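Local coordinates for separin (Saccharomyces cerevisiae, PDB 5U1T), which cleaves the cohesin subunit SCC1 at the onset of anaphase, as a caspase-like cysteine protease that securin holds inactive for most of the cell cycle, at residues 1182-1187 against 1367-1372; 1189-1194 against 1224-1229; 1220-1225 against 1578-1583. All blocks are in the same frame, centred on the assembly; numbering follows the deposited sequence.

Interaction 1 (1182-1187 against 1367-1372); sequences EATKKL and HLFPWE
The phenyl ring of F1369 meets three unlike partners on helix 1180-1198: a methyl group over one face, a hydroxyl oxygen at the edge and an alanine methyl at an oblique angle. L1187 supplies the first. Its CD2 makes a CH-pi contact 4.1 Å from the centroid of the F1369 ring, 25° off the ring normal and displaced toward the rim. The leucine reaches that far because its CG stands anti to the backbone N (chi1 179°), which sends the branch out from the helix toward the loop. The same CD2 also lies 3.6 Å from CD1 of L1368, the two leucines lying alongside with their ends pointing opposite ways, and is thus wedged between neighbouring residues of the loop. T1184 comes at the ring edge, its OG1 3.5 Å from CE2 of F1369. That hydroxyl is hydrogen-bonded to the carbonyl oxygen of F1180, one helical turn back. One turn before L1187, A1183 brings CB to 3.6 Å from CZ of F1369. W1237 and I1233 of helix 1209-1237 touch A1183 and F1369 respectively. Since only carbon packing and a hydroxyl already bonded in its own helix face the loop between strands 1353-1362 and 1382-1385, the fit probably rests on shape and exclusion of water rather than on directional bonds.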
# COMPACT_ATOMS: atom_id res chain seq x y z
N GLU A 1182 3.94 21.99 -39.51
CA GLU A 1182 4.38 21.35 -40.75
C GLU A 1182 5.85 21.57 -41.06
O GLU A 1182 6.56 20.65 -41.49
CB GLU A 1182 3.55 21.82 -41.91
CG GLU A 1182 2.19 21.26 -41.85
CD GLU A 1182 1.30 21.79 -42.95
OE1 GLU A 1182 1.50 22.97 -43.37
OE2 GLU A 1182 0.41 21.00 -43.38
N ALA A 1183 6.31 22.80 -40.85
CA ALA A 1183 7.73 23.10 -40.97
C ALA A 1183 8.53 22.24 -40.00
O ALA A 1183 9.60 21.73 -40.34
CB ALA A 1183 7.98 24.57 -40.72
N THR A 1184 8.01 22.08 -38.79
CA THR A 1184 8.67 21.25 -37.79
C THR A 1184 8.75 19.79 -38.27
O THR A 1184 9.79 19.15 -38.15
CB THR A 1184 7.95 21.35 -36.43
OG1 THR A 1184 8.07 22.68 -35.93
CG2 THR A 1184 8.58 20.45 -35.43
N LYS A 1185 7.67 19.27 -38.83
CA LYS A 1185 7.70 17.94 -39.44
C LYS A 1185 8.70 17.81 -40.57
O LYS A 1185 9.51 16.89 -40.57
CB LYS A 1185 6.33 17.56 -39.96
CG LYS A 1185 5.59 16.60 -39.09
CD LYS A 1185 4.59 15.79 -39.90
CE LYS A 1185 5.30 14.93 -40.95
NZ LYS A 1185 4.37 13.91 -41.56
N LYS A 1186 8.63 18.70 -41.55
CA LYS A 1186 9.48 18.59 -42.74
C LYS A 1186 10.96 18.59 -42.38
O LYS A 1186 11.76 17.83 -42.96
CB LYS A 1186 9.17 19.73 -43.71
CG LYS A 1186 8.05 19.45 -44.70
CD LYS A 1186 7.78 20.71 -45.55
CE LYS A 1186 6.90 20.42 -46.76
NZ LYS A 1186 5.79 19.46 -46.43
N LEU A 1187 11.30 19.43 -41.40
CA LEU A 1187 12.67 19.60 -40.92
C LEU A 1187 13.19 18.38 -40.17
O LEU A 1187 14.31 17.91 -40.43
CB LEU A 1187 12.75 20.82 -40.01
CG LEU A 1187 14.11 21.12 -39.40
CD1 LEU A 1187 15.08 21.58 -40.46
CD2 LEU A 1187 13.97 22.13 -38.30
N HIS A 1367 13.79 26.01 -30.84
CA HIS A 1367 15.22 25.76 -30.84
C HIS A 1367 15.76 25.03 -32.07
O HIS A 1367 16.83 25.38 -32.58
CB HIS A 1367 15.59 24.96 -29.62
CG HIS A 1367 16.89 24.25 -29.75
ND1 HIS A 1367 18.08 24.81 -29.34
CD2 HIS A 1367 17.20 23.03 -30.26
CE1 HIS A 1367 19.07 23.96 -29.58
NE2 HIS A 1367 18.56 22.87 -30.13
N LEU A 1368 15.04 24.02 -32.55
CA LEU A 1368 15.54 23.19 -33.65
C LEU A 1368 15.78 23.97 -34.93
O LEU A 1368 16.65 23.60 -35.71
CB LEU A 1368 14.60 22.02 -33.95
CG LEU A 1368 13.18 22.27 -34.48
CD1 LEU A 1368 12.61 21.01 -35.17
CD2 LEU A 1368 12.24 22.74 -33.36
N PHE A 1369 15.00 25.02 -35.18
CA PHE A 1369 15.16 25.77 -36.43
C PHE A 1369 16.46 26.56 -36.44
O PHE A 1369 16.80 27.24 -35.48
CB PHE A 1369 13.97 26.73 -36.65
CG PHE A 1369 12.72 26.04 -37.12
CD1 PHE A 1369 12.57 25.66 -38.45
CD2 PHE A 1369 11.68 25.75 -36.22
CE1 PHE A 1369 11.40 25.01 -38.89
CE2 PHE A 1369 10.51 25.10 -36.65
CZ PHE A 1369 10.37 24.73 -37.98
N PRO A 1370 17.21 26.45 -37.54
CA PRO A 1370 18.45 27.22 -37.70
C PRO A 1370 18.14 28.67 -38.10
O PRO A 1370 18.43 29.07 -39.22
CB PRO A 1370 19.17 26.48 -38.82
CG PRO A 1370 18.06 25.89 -39.64
CD PRO A 1370 16.95 25.57 -38.69
N TRP A 1371 17.55 29.42 -37.18
CA TRP A 1371 17.10 30.78 -37.45
C TRP A 1371 18.21 31.63 -38.05
O TRP A 1371 18.00 32.40 -38.99
CB TRP A 1371 16.56 31.45 -36.18
CG TRP A 1371 15.37 30.76 -35.62
CD1 TRP A 1371 15.32 30.04 -34.47
CD2 TRP A 1371 14.06 30.71 -36.19
NE1 TRP A 1371 14.06 29.55 -34.29
CE2 TRP A 1371 13.26 29.95 -35.32
CE3 TRP A 1371 13.47 31.26 -37.34
CZ2 TRP A 1371 11.91 29.70 -35.57
CZ3 TRP A 1371 12.11 31.01 -37.58
CH2 TRP A 1371 11.36 30.24 -36.70
N GLU A 1372 19.41 31.47 -37.49
CA GLU A 1372 20.54 32.31 -37.83
C GLU A 1372 20.93 32.19 -39.29
O GLU A 1372 21.72 32.97 -39.79
CB GLU A 1372 21.73 31.98 -36.92
CG GLU A 1372 21.47 32.21 -35.43
CD GLU A 1372 20.88 30.98 -34.70
OE1 GLU A 1372 20.38 30.06 -35.38
OE2 GLU A 1372 20.93 30.94 -33.45

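Interaction 2 (1189-1194 against 1224-1229); sequences SIINES and KRMQQL
Charge and polarity gather at one margin of this helix pair, where R1225 reaches across to E1193 and S1189. A salt bridge links NH1 of R1225 to OE1 of E1193 at 3.0 Å; OE1 is met on its syn side, somewhat out of the carboxylate plane. The bond is bent, with an N-H...O angle of 131°, and the carboxylate and guanidinium planes stand 61° apart. NH2 of R1225 adds a weak bond to OG of S1189, 3.2 Å away near the guanidinium plane. S1189 in turn donates weakly to OE2 of E1193, so serine, carboxylate and guanidinium close a small ring of polar contacts.

The apolar part centres on I1190, which points into the interface. Its CG1 runs alongside the arginine head, meeting it obliquely, 3.3 Å from NH2 of R1225, while CG2 lies 3.7 Å from CE of M1226. The bend of the methionine at its end brings that methyl round toward the isoleucine, and I1191 approaches it more loosely. W1530 touches both M1226 and I1191.

The axes of 1189-1194 and 1224-1229 approach to 10.4 Å at 158° between their directions, so that helices 1180-1198 and 1209-1237 run antiparallel here within the C50 peptidase region, an apolar seam bordered by a salt bridge.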
# COMPACT_ATOMS: atom_id res chain seq x y z
N SER A 1189 12.11 15.39 -40.35
CA SER A 1189 12.29 14.36 -41.34
C SER A 1189 13.67 14.49 -42.02
O SER A 1189 14.42 13.52 -42.08
CB SER A 1189 11.17 14.41 -42.38
OG SER A 1189 11.61 13.87 -43.61
N ILE A 1190 14.01 15.70 -42.49
CA ILE A 1190 15.31 16.00 -43.08
C ILE A 1190 16.45 15.72 -42.11
O ILE A 1190 17.40 15.01 -42.45
CB ILE A 1190 15.41 17.48 -43.52
CG1 ILE A 1190 14.48 17.77 -44.70
CG2 ILE A 1190 16.85 17.84 -43.87
CD1 ILE A 1190 14.21 19.24 -44.93
N ILE A 1191 16.36 16.28 -40.91
CA ILE A 1191 17.36 16.08 -39.87
C ILE A 1191 17.58 14.60 -39.50
O ILE A 1191 18.72 14.11 -39.47
CB ILE A 1191 17.01 16.86 -38.60
CG1 ILE A 1191 17.30 18.34 -38.80
CG2 ILE A 1191 17.82 16.35 -37.41
CD1 ILE A 1191 16.79 19.19 -37.68
N ASN A 1192 16.50 13.88 -39.21
CA ASN A 1192 16.61 12.46 -38.87
C ASN A 1192 17.16 11.62 -40.03
O ASN A 1192 17.71 10.56 -39.80
CB ASN A 1192 15.26 11.90 -38.40
CG ASN A 1192 14.81 12.52 -37.09
OD1 ASN A 1192 15.61 12.76 -36.18
ND2 ASN A 1192 13.52 12.80 -36.99
N GLU A 1193 17.01 12.08 -41.26
CA GLU A 1193 17.55 11.35 -42.41
C GLU A 1193 19.04 11.61 -42.57
O GLU A 1193 19.82 10.67 -42.71
CB GLU A 1193 16.83 11.74 -43.71
CG GLU A 1193 15.49 11.03 -43.94
CD GLU A 1193 14.74 11.58 -45.15
OE1 GLU A 1193 15.38 11.79 -46.21
OE2 GLU A 1193 13.51 11.82 -45.04
N SER A 1194 19.42 12.88 -42.58
CA SER A 1194 20.83 13.22 -42.61
C SER A 1194 21.57 12.61 -41.40
O SER A 1194 22.68 12.12 -41.54
CB SER A 1194 21.02 14.74 -42.63
OG SER A 1194 22.40 15.07 -42.61
N LYS A 1224 19.48 20.37 -50.14
CA LYS A 1224 18.60 21.23 -50.93
C LYS A 1224 17.21 21.29 -50.32
O LYS A 1224 16.57 22.36 -50.33
CB LYS A 1224 18.48 20.76 -52.39
CG LYS A 1224 17.64 21.71 -53.27
CD LYS A 1224 17.55 21.21 -54.72
CE LYS A 1224 16.93 22.25 -55.69
NZ LYS A 1224 17.55 22.28 -57.10
N ARG A 1225 16.74 20.16 -49.80
CA ARG A 1225 15.45 20.13 -49.13
C ARG A 1225 15.43 21.10 -47.96
O ARG A 1225 14.45 21.82 -47.76
CB ARG A 1225 15.12 18.72 -48.66
CG ARG A 1225 14.77 17.78 -49.79
CD ARG A 1225 14.56 16.36 -49.26
NE ARG A 1225 13.80 16.31 -48.01
CZ ARG A 1225 13.60 15.19 -47.30
NH1 ARG A 1225 14.10 14.03 -47.72
NH2 ARG A 1225 12.90 15.23 -46.17
N MET A 1226 16.53 21.15 -47.20
CA MET A 1226 16.58 22.06 -46.06
C MET A 1226 16.67 23.53 -46.47
O MET A 1226 16.01 24.40 -45.89
CB MET A 1226 17.74 21.75 -45.13
CG MET A 1226 17.71 22.67 -43.93
SD MET A 1226 18.91 22.30 -42.66
CE MET A 1226 18.33 20.68 -42.11
N GLN A 1227 17.51 23.81 -47.46
CA GLN A 1227 17.58 25.15 -48.02
C GLN A 1227 16.21 25.64 -48.51
O GLN A 1227 15.84 26.79 -48.30
CB GLN A 1227 18.56 25.19 -49.18
CG GLN A 1227 18.48 26.49 -49.99
CD GLN A 1227 19.46 26.53 -51.14
OE1 GLN A 1227 19.54 25.60 -51.95
NE2 GLN A 1227 20.23 27.62 -51.23
N GLN A 1228 15.47 24.75 -49.15
CA GLN A 1228 14.16 25.10 -49.68
C GLN A 1228 13.19 25.40 -48.55
O GLN A 1228 12.43 26.35 -48.63
CB GLN A 1228 13.63 23.98 -50.57
CG GLN A 1228 13.98 24.16 -52.03
CD GLN A 1228 13.89 22.86 -52.82
OE1 GLN A 1228 13.54 21.80 -52.26
NE2 GLN A 1228 14.22 22.91 -54.10
N LEU A 1229 13.23 24.60 -47.49
CA LEU A 1229 12.33 24.80 -46.36
C LEU A 1229 12.57 26.16 -45.70
O LEU A 1229 11.62 26.87 -45.36
CB LEU A 1229 12.50 23.67 -45.34
CG LEU A 1229 11.73 23.75 -44.02
CD1 LEU A 1229 10.23 23.75 -44.27
CD2 LEU A 1229 12.13 22.60 -43.12

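Interaction 3 (1220-1225 against 1578-1583); sequences YDLDKR and RYLNGA
OD1 of D1223 accepts two consecutive backbone N-H groups from the loop before strand 1585-1589. The bond from Y1579 N is 2.6 Å long and uses the syn lone pair, on the side of the other carboxylate oxygen. L1580 N follows at 2.8 Å, approaching nearly along the C-O bond direction, and this second bond is the straighter of the two, with an N-H...O angle of 158°. The aspartate extends toward the loop because its CG lies anti to the backbone N (chi1 -172°). Two N-H groups converging on one oxygen would be expected to stabilise its negative charge and to restrain rotation of the carboxylate.

The other oxygen, OD2, lies beside the phenol, 3.5 Å from CD1 of Y1579 at the ring edge. Carboxylate and ring planes are turned 49° from each other, and the two side chains run roughly at right angles. Farther out, the Y1579 hydroxyl has a weak hydrogen bond with Q1227, one helical turn beyond D1223.

In the fold, a side chain on helix 1209-1237 thus grips the backbone of the loop leading into strand 1585-1589, an outermost strand of the six-stranded sheet that also includes 1492-1494, just ahead of C1497, the catalytic cysteine by similarity. The L1580 side chain is about 11 Å from that of C1497.

Beside the polar grip, L1580 lies against the helix backbone. Its CD1 is 3.5 Å from CB of L1222, and its CG is 3.7 Å from the backbone N of D1223. S1194 of helix 1180-1198 also touches L1580, whose carbonyl oxygen accepts a hydrogen bond from NE1 of W1530.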
# COMPACT_ATOMS: atom_id res chain seq x y z
N TYR A 1220 23.46 15.71 -50.66
CA TYR A 1220 23.27 16.93 -51.45
C TYR A 1220 21.77 17.21 -51.62
O TYR A 1220 21.33 18.35 -51.72
CB TYR A 1220 23.97 16.83 -52.81
CG TYR A 1220 25.35 17.46 -52.87
CD1 TYR A 1220 26.49 16.74 -52.54
CD2 TYR A 1220 25.51 18.80 -53.29
CE1 TYR A 1220 27.77 17.32 -52.62
CE2 TYR A 1220 26.79 19.39 -53.37
CZ TYR A 1220 27.93 18.63 -53.02
OH TYR A 1220 29.19 19.21 -53.08
N ASP A 1221 21.00 16.13 -51.63
CA ASP A 1221 19.56 16.23 -51.77
C ASP A 1221 18.88 16.68 -50.48
O ASP A 1221 17.92 17.45 -50.49
CB ASP A 1221 19.00 14.89 -52.18
CG ASP A 1221 17.68 15.02 -52.85
OD1 ASP A 1221 16.65 15.05 -52.14
OD2 ASP A 1221 17.69 15.12 -54.09
N LEU A 1222 19.39 16.16 -49.38
CA LEU A 1222 18.94 16.56 -48.06
C LEU A 1222 19.28 18.02 -47.83
O LEU A 1222 18.51 18.75 -47.21
CB LEU A 1222 19.57 15.67 -46.99
CG LEU A 1222 18.93 14.30 -46.83
CD1 LEU A 1222 19.79 13.36 -45.97
CD2 LEU A 1222 17.54 14.48 -46.22
N ASP A 1223 20.43 18.45 -48.34
CA ASP A 1223 20.87 19.83 -48.19
C ASP A 1223 19.93 20.77 -48.95
O ASP A 1223 19.59 21.83 -48.45
CB ASP A 1223 22.32 20.00 -48.67
CG ASP A 1223 22.89 21.39 -48.37
OD1 ASP A 1223 23.29 21.64 -47.22
OD2 ASP A 1223 22.97 22.22 -49.31
N LYS A 1224 19.48 20.37 -50.14
CA LYS A 1224 18.60 21.23 -50.93
C LYS A 1224 17.21 21.29 -50.32
O LYS A 1224 16.57 22.36 -50.33
CB LYS A 1224 18.48 20.76 -52.39
CG LYS A 1224 17.64 21.71 -53.27
CD LYS A 1224 17.55 21.21 -54.72
CE LYS A 1224 16.93 22.25 -55.69
NZ LYS A 1224 17.55 22.28 -57.10
N ARG A 1225 16.74 20.16 -49.80
CA ARG A 1225 15.45 20.13 -49.13
C ARG A 1225 15.43 21.10 -47.96
O ARG A 1225 14.45 21.82 -47.76
CB ARG A 1225 15.12 18.72 -48.66
CG ARG A 1225 14.77 17.78 -49.79
CD ARG A 1225 14.56 16.36 -49.26
NE ARG A 1225 13.80 16.31 -48.01
CZ ARG A 1225 13.60 15.19 -47.30
NH1 ARG A 1225 14.10 14.03 -47.72
NH2 ARG A 1225 12.90 15.23 -46.17
N ARG A 1578 26.31 23.55 -47.49
CA ARG A 1578 26.05 24.76 -46.76
C ARG A 1578 24.95 24.70 -45.73
O ARG A 1578 24.94 25.52 -44.84
CB ARG A 1578 25.84 25.93 -47.70
CG ARG A 1578 27.11 26.30 -48.45
CD ARG A 1578 26.91 27.50 -49.35
NE ARG A 1578 28.10 27.80 -50.12
CZ ARG A 1578 28.16 28.72 -51.06
NH1 ARG A 1578 29.28 28.93 -51.72
NH2 ARG A 1578 27.09 29.44 -51.35
N TYR A 1579 24.02 23.77 -45.84
CA TYR A 1579 22.98 23.71 -44.83
C TYR A 1579 23.13 22.50 -43.91
O TYR A 1579 23.21 22.68 -42.70
CB TYR A 1579 21.59 23.74 -45.47
CG TYR A 1579 21.38 25.00 -46.27
CD1 TYR A 1579 21.81 25.07 -47.58
CD2 TYR A 1579 20.83 26.14 -45.69
CE1 TYR A 1579 21.67 26.23 -48.30
CE2 TYR A 1579 20.68 27.30 -46.41
CZ TYR A 1579 21.09 27.34 -47.72
OH TYR A 1579 20.95 28.48 -48.48
N LEU A 1580 23.16 21.28 -44.45
CA LEU A 1580 23.28 20.08 -43.60
C LEU A 1580 24.45 20.19 -42.61
O LEU A 1580 24.34 19.73 -41.47
CB LEU A 1580 23.45 18.81 -44.43
CG LEU A 1580 22.22 18.17 -45.10
CD1 LEU A 1580 22.55 16.77 -45.59
CD2 LEU A 1580 20.99 18.15 -44.18
N ASN A 1581 25.55 20.82 -43.03
CA ASN A 1581 26.68 21.04 -42.14
C ASN A 1581 26.81 22.49 -41.66
O ASN A 1581 26.90 22.74 -40.45
CB ASN A 1581 27.97 20.59 -42.83
CG ASN A 1581 28.19 19.09 -42.73
OD1 ASN A 1581 28.03 18.51 -41.67
ND2 ASN A 1581 28.54 18.47 -43.85
N GLY A 1582 26.79 23.44 -42.61
CA GLY A 1582 26.95 24.86 -42.31
C GLY A 1582 25.89 25.54 -41.44
O GLY A 1582 26.17 26.54 -40.79
N ALA A 1583 24.66 25.00 -41.43
CA ALA A 1583 23.58 25.57 -40.63
C ALA A 1583 23.53 24.94 -39.25
O ALA A 1583 22.73 25.36 -38.40
CB ALA A 1583 22.24 25.40 -41.34

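In the fold
Followed from the N terminus, helix 1180-1198 comes first and carries one side of both interaction 1 and interaction 2. Interaction 2 closes the shortest loop, returning the chain to this helix through helix 1209-1237. It is nested inside the longer loop closed by interaction 1, where the chain comes back after strand 1353-1362. Interaction 3 starts on helix 1209-1237, sharing K1224 and R1225 with interaction 2, and closes only near the C terminus, so its segments alternate with those of interaction 1. Contacts of L1187 with M1226 and L1229 make interactions 1 and 2 continuous. Together the three join the helix pair to loops flanking two different sheets.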